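Local structure of glutamate--tRNA ligase (Elizabethkingia anophelis, 6B1Z) at residues A[11-16]-A[43-48]. The protein catalyses the ATP-dependent attachment of glutamate to its cognate tRNA, as a class I aminoacyl-tRNA synthetase. Numbering follows the deposited sequence.
Sequences KVRVRF and GGDFIL. With FMT (formic acid), chain C.
Lys11 NZ is shared between two acceptors of segment 43-48. It reaches Asp45 OD1 at 3.0 Å, from above the carboxylate plane. The lysine chain is kinked along its length and curls back, which lets Lys11 NZ also donate to Gly43 O at 3.2 Å, on a lone pair in the carbonyl plane. The other carboxylate oxygen, Asp45 OD2, takes a bond of 2.9 Å from Arg13 NH1, on the anti side but tilted well out of the carboxylate plane, though close to the guanidinium plane. The two flat groups are turned 66° apart, and the bond is bent, 139° at the hydrogen. Arg13 is fixed further by Met221 O at NE and by Glu79 at NH1; a kink at chi3 (54°) folds its guanidinium back over Ile47, whose CD1 rests on one face, 3.6 Å from Arg13 NH2. The backbones pair as a parallel ladder: Asp45 N to Val12 O, Val14 N to Asp45 O, Ile47 N to Val14 O and Phe16 N to Ile47 O, the last at 2.8 Å. On the sheet face of Val14 and Phe16, Val14 CG2 meets the edge of the Phe46 ring, Phe16 CB packs against Phe46 CE1 at 3.8 Å, and the Phe16 and Leu48 side chains lie alongside each other. Arg15, on the other face, leads its guanidinium away from strand 45-48; its NH1 and NH2 hold the two oxygens of a formic acid molecule, probably from the crystallisation liquor, in a nearly straight bidentate pair, Asp218 binds NE, and Arg228 also binds the formic acid. The strands form a beta-alpha-beta unit of the Rossmann-like class I catalytic domain: helix 26-41 connects them and packs Asp35 and Phe38 against Val14, while strand 225-229 flanks 13-16 through His225 and Val226.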
loop_
_atom_site.group_PDB
_atom_site.type_symbol
_atom_site.label_atom_id
_atom_site.label_comp_id
_atom_site.label_asym_id
_atom_site.label_seq_id
_atom_site.Cartn_x
_atom_site.Cartn_y
_atom_site.Cartn_z
ATOM N N LYS A 11 8.625 -20.208 -19.346
ATOM C CA LYS A 11 8.714 -19.822 -17.943
ATOM C C LYS A 11 8.350 -18.350 -17.790
ATOM O O LYS A 11 9.027 -17.477 -18.346
ATOM C CB LYS A 11 10.117 -20.077 -17.405
ATOM C CG LYS A 11 10.242 -19.997 -15.881
ATOM C CD LYS A 11 10.026 -21.366 -15.244
ATOM C CE LYS A 11 10.974 -21.603 -14.075
ATOM N NZ LYS A 11 10.583 -20.839 -12.855
ATOM N N VAL A 12 7.289 -18.079 -17.033
ATOM C CA VAL A 12 6.873 -16.707 -16.769
ATOM C C VAL A 12 7.919 -16.011 -15.906
ATOM O O VAL A 12 8.407 -16.567 -14.913
ATOM C CB VAL A 12 5.489 -16.697 -16.102
ATOM C CG1 VAL A 12 5.186 -15.360 -15.477
ATOM C CG2 VAL A 12 4.428 -17.091 -17.130
ATOM N N ARG A 13 8.281 -14.787 -16.288
ATOM C CA ARG A 13 9.182 -13.955 -15.493
ATOM C C ARG A 13 8.627 -12.539 -15.457
ATOM O O ARG A 13 8.426 -11.925 -16.511
ATOM C CB ARG A 13 10.602 -13.977 -16.076
ATOM C CG ARG A 13 11.271 -15.346 -15.964
ATOM C CD ARG A 13 12.629 -15.408 -16.632
ATOM N NE ARG A 13 13.550 -14.375 -16.161
ATOM C CZ ARG A 13 14.197 -14.388 -14.995
ATOM N NH1 ARG A 13 14.025 -15.379 -14.114
ATOM N NH2 ARG A 13 15.004 -13.379 -14.693
ATOM N N VAL A 14 8.356 -12.041 -14.254
ATOM C CA VAL A 14 7.821 -10.700 -14.044
ATOM C C VAL A 14 8.802 -9.931 -13.170
ATOM O O VAL A 14 9.619 -10.517 -12.462
ATOM C CB VAL A 14 6.423 -10.724 -13.386
ATOM C CG1 VAL A 14 5.425 -11.462 -14.277
ATOM C CG2 VAL A 14 6.505 -11.364 -11.991
ATOM N N ARG A 15 8.707 -8.603 -13.200
ATOM C CA ARG A 15 9.571 -7.811 -12.332
ATOM C C ARG A 15 8.833 -6.616 -11.746
ATOM O O ARG A 15 8.060 -5.933 -12.424
ATOM C CB ARG A 15 10.851 -7.337 -13.063
ATOM C CG ARG A 15 10.705 -6.087 -13.958
ATOM C CD ARG A 15 9.703 -6.263 -15.100
ATOM N NE ARG A 15 9.791 -5.158 -16.054
ATOM C CZ ARG A 15 9.167 -3.990 -15.932
ATOM N NH1 ARG A 15 8.370 -3.750 -14.893
ATOM N NH2 ARG A 15 9.339 -3.050 -16.865
ATOM N N PHE A 16 9.096 -6.372 -10.467
ATOM C CA PHE A 16 8.692 -5.151 -9.796
ATOM C C PHE A 16 9.868 -4.196 -9.917
ATOM O O PHE A 16 10.990 -4.551 -9.522
ATOM C CB PHE A 16 8.339 -5.460 -8.338
ATOM C CG PHE A 16 7.795 -4.290 -7.570
ATOM C CD1 PHE A 16 6.780 -3.511 -8.092
ATOM C CD2 PHE A 16 8.284 -3.998 -6.298
ATOM C CE1 PHE A 16 6.273 -2.444 -7.380
ATOM C CE2 PHE A 16 7.773 -2.922 -5.575
ATOM C CZ PHE A 16 6.770 -2.148 -6.121
ATOM N N GLY A 43 3.989 -20.737 -11.724
ATOM C CA GLY A 43 5.246 -21.408 -11.437
ATOM C C GLY A 43 6.462 -20.689 -11.977
ATOM O O GLY A 43 7.440 -21.339 -12.364
ATOM N N GLY A 44 6.417 -19.357 -12.031
ATOM C CA GLY A 44 7.477 -18.557 -12.590
ATOM C C GLY A 44 8.210 -17.745 -11.543
ATOM O O GLY A 44 8.093 -17.984 -10.333
ATOM N N ASP A 45 8.952 -16.745 -12.014
ATOM C CA ASP A 45 9.920 -16.000 -11.212
ATOM C C ASP A 45 9.492 -14.553 -11.000
ATOM O O ASP A 45 8.992 -13.898 -11.921
ATOM C CB ASP A 45 11.297 -16.006 -11.883
ATOM C CG ASP A 45 11.763 -17.399 -12.259
ATOM O OD1 ASP A 45 11.571 -18.329 -11.443
ATOM O OD2 ASP A 45 12.336 -17.570 -13.362
ATOM N N PHE A 46 9.736 -14.046 -9.793
ATOM C CA PHE A 46 9.413 -12.679 -9.395
ATOM C C PHE A 46 10.727 -11.952 -9.117
ATOM O O PHE A 46 11.458 -12.325 -8.193
ATOM C CB PHE A 46 8.482 -12.711 -8.174
ATOM C CG PHE A 46 8.206 -11.369 -7.531
ATOM C CD1 PHE A 46 7.720 -10.306 -8.267
ATOM C CD2 PHE A 46 8.343 -11.217 -6.148
ATOM C CE1 PHE A 46 7.436 -9.080 -7.655
ATOM C CE2 PHE A 46 8.058 -9.995 -5.537
ATOM C CZ PHE A 46 7.599 -8.937 -6.293
ATOM N N ILE A 47 11.031 -10.946 -9.930
ATOM C CA ILE A 47 12.302 -10.227 -9.910
ATOM C C ILE A 47 12.066 -8.844 -9.318
ATOM O O ILE A 47 11.066 -8.190 -9.632
ATOM C CB ILE A 47 12.891 -10.111 -11.337
ATOM C CG1 ILE A 47 13.480 -11.439 -11.821
ATOM C CG2 ILE A 47 13.978 -9.021 -11.420
ATOM C CD1 ILE A 47 12.495 -12.489 -12.238
ATOM N N LEU A 48 12.982 -8.389 -8.461
ATOM C CA LEU A 48 13.008 -6.995 -8.021
ATOM C C LEU A 48 14.192 -6.307 -8.684
ATOM O O LEU A 48 15.343 -6.728 -8.497
ATOM C CB LEU A 48 13.127 -6.895 -6.494
ATOM C CG LEU A 48 13.316 -5.470 -5.955
ATOM C CD1 LEU A 48 12.067 -4.602 -6.182
ATOM C CD2 LEU A 48 13.630 -5.544 -4.456
HETATM C C FMT C . 7.841 -0.195 -15.733
HETATM O O1 FMT C . 7.386 -1.019 -14.932
HETATM O O2 FMT C . 8.106 -0.449 -16.919
#